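Local coordinates for protein putative acetyltransferase Sthe_0691 (PDB 3SHP) that is a putative acetyltransferase that probably transfers an acetyl group from acetyl-coenzyme A to an acceptor not yet identified, at residues E104-V109 / V124-D129. Residues are numbered along the deposited sequence; the frame is centred on the assembly and turned at random.
Sequences EALELV and VEIAAD
Within 104-109, Leu106 of helix 98-116 is the one side chain that touches 124-129, its two methyl branches shared between two alternate residues of strand 121-127, Val124 and Ile126, whose side chains point to the helix. CD2 meets CD1 of Ile126 tip to tip at 4.0 Å, and CD1 lies 4.2 Å from CG1 of Val124. The CB of Leu106 already points at the strand, and with CG anti to the backbone N (chi1 -179°) the fork continues that way. In Ile126, CG1 lies anti to the carbonyl carbon and chi2 of 170° extends CD1 to the leucine, whereas Val124 meets the other methyl with its CG1 branch. The touch is light and wholly apolar, burying 93 Å² in all, and the nearest CA atoms, those of Leu106 and Val124, are 9.2 Å apart.

The same side chains continue into a wider core. Phe89 of strand 84-91 touches both Leu106 and Val124, while Thr133 of helix 131-139 touches both Leu106 and Ile126, and that helix adds Leu134 and Ala137 against the isoleucine. Between Val124 and Ile126, Glu125 points to the other face of the sheet, where its carboxylate forms salt bridges with Arg88 and Arg41. The strand itself is held by backbone hydrogen bonds of Glu125 with Leu87 on one edge and of Val124 and Ile126 with Tyr164 and Leu162 on the other. Helix 98-116, packed on the sheet, thus makes the beta-alpha-beta crossover joining the directly paired parallel strands 84-91 and 121-127, consistent with a GNAT-type acetyltransferase fold.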
loop_
_atom_site.group_PDB
_atom_site.type_symbol
_atom_site.label_atom_id
_atom_site.label_comp_id
_atom_site.label_asym_id
_atom_site.label_seq_id
_atom_site.Cartn_x
_atom_site.Cartn_y
_atom_site.Cartn_z
ATOM N N GLU A 104 29.962 20.242 -5.952
ATOM C CA GLU A 104 31.174 20.423 -5.151
ATOM C C GLU A 104 31.565 19.093 -4.507
ATOM O O GLU A 104 32.723 18.725 -4.518
ATOM C CB GLU A 104 31.008 21.527 -4.097
ATOM C CG GLU A 104 32.291 21.753 -3.303
ATOM C CD GLU A 104 32.270 23.018 -2.452
ATOM O OE1 GLU A 104 31.867 24.088 -2.962
ATOM O OE2 GLU A 104 32.664 22.949 -1.270
ATOM N N ALA A 105 30.584 18.371 -3.973
ATOM C CA ALA A 105 30.836 17.080 -3.344
ATOM C C ALA A 105 31.466 16.102 -4.346
ATOM O O ALA A 105 32.353 15.329 -3.993
ATOM C CB ALA A 105 29.557 16.503 -2.787
ATOM N N LEU A 106 30.998 16.128 -5.589
ATOM C CA LEU A 106 31.555 15.254 -6.619
ATOM C C LEU A 106 32.999 15.660 -6.938
ATOM O O LEU A 106 33.868 14.788 -7.110
ATOM C CB LEU A 106 30.696 15.267 -7.880
ATOM C CG LEU A 106 31.163 14.356 -9.041
ATOM C CD1 LEU A 106 31.393 12.926 -8.560
ATOM C CD2 LEU A 106 30.115 14.329 -10.128
ATOM N N GLU A 107 33.256 16.969 -7.009
ATOM C CA GLU A 107 34.626 17.469 -7.201
ATOM C C GLU A 107 35.573 16.954 -6.130
ATOM O O GLU A 107 36.731 16.667 -6.415
ATOM C CB GLU A 107 34.676 19.002 -7.189
ATOM C CG GLU A 107 34.043 19.644 -8.402
ATOM C CD GLU A 107 34.050 21.172 -8.360
ATOM O OE1 GLU A 107 34.135 21.779 -7.259
ATOM O OE2 GLU A 107 33.954 21.768 -9.453
ATOM N N LEU A 108 35.080 16.871 -4.902
ATOM C CA LEU A 108 35.882 16.448 -3.762
ATOM C C LEU A 108 36.135 14.961 -3.753
ATOM O O LEU A 108 37.257 14.544 -3.510
ATOM C CB LEU A 108 35.228 16.859 -2.432
ATOM C CG LEU A 108 34.954 18.374 -2.311
ATOM C CD1 LEU A 108 34.331 18.684 -0.979
ATOM C CD2 LEU A 108 36.223 19.208 -2.530
ATOM N N VAL A 109 35.099 14.168 -4.003
ATOM C CA VAL A 109 35.184 12.723 -3.800
ATOM C C VAL A 109 35.956 12.006 -4.925
ATOM O O VAL A 109 36.641 11.032 -4.657
ATOM C CB VAL A 109 33.774 12.078 -3.568
ATOM C CG1 VAL A 109 33.024 11.922 -4.865
ATOM C CG2 VAL A 109 33.902 10.717 -2.891
ATOM N N VAL A 124 29.260 6.800 -11.688
ATOM C CA VAL A 124 28.472 7.805 -10.965
ATOM C C VAL A 124 27.107 8.039 -11.633
ATOM O O VAL A 124 27.025 8.269 -12.849
ATOM C CB VAL A 124 29.217 9.164 -10.898
ATOM C CG1 VAL A 124 28.522 10.123 -9.934
ATOM C CG2 VAL A 124 30.697 8.963 -10.475
ATOM N N GLU A 125 26.048 8.023 -10.832
ATOM C CA GLU A 125 24.696 8.356 -11.297
ATOM C C GLU A 125 24.518 9.866 -11.257
ATOM O O GLU A 125 24.808 10.501 -10.209
ATOM C CB GLU A 125 23.641 7.732 -10.381
ATOM C CG GLU A 125 23.580 6.224 -10.401
ATOM C CD GLU A 125 22.297 5.672 -9.711
ATOM O OE1 GLU A 125 21.592 6.453 -9.020
ATOM O OE2 GLU A 125 22.010 4.456 -9.857
ATOM N N ILE A 126 24.073 10.447 -12.388
ATOM C CA ILE A 126 23.772 11.874 -12.467
ATOM C C ILE A 126 22.569 12.126 -13.373
ATOM O O ILE A 126 22.558 11.694 -14.521
ATOM C CB ILE A 126 24.965 12.716 -13.013
ATOM C CG1 ILE A 126 26.279 12.376 -12.282
ATOM C CG2 ILE A 126 24.658 14.227 -12.882
ATOM C CD1 ILE A 126 27.517 12.996 -12.934
ATOM N N ALA A 127 21.562 12.831 -12.865
ATOM C CA ALA A 127 20.359 13.050 -13.655
ATOM C C ALA A 127 20.673 14.064 -14.742
ATOM O O ALA A 127 21.472 14.965 -14.526
ATOM C CB ALA A 127 19.203 13.541 -12.774
ATOM N N ALA A 128 20.019 13.938 -15.892
ATOM C CA ALA A 128 20.350 14.772 -17.027
ATOM C C ALA A 128 20.094 16.251 -16.783
ATOM O O ALA A 128 20.644 17.050 -17.493
ATOM C CB ALA A 128 19.644 14.284 -18.320
ATOM N N ASP A 129 19.282 16.624 -15.788
ATOM C CA ASP A 129 19.028 18.055 -15.533
ATOM C C ASP A 129 19.941 18.605 -14.431
ATOM O O ASP A 129 19.763 19.745 -13.976
ATOM C CB ASP A 129 17.546 18.304 -15.160
ATOM C CG ASP A 129 17.098 17.443 -14.005
ATOM O OD1 ASP A 129 17.927 16.644 -13.532
ATOM O OD2 ASP A 129 15.929 17.536 -13.568
#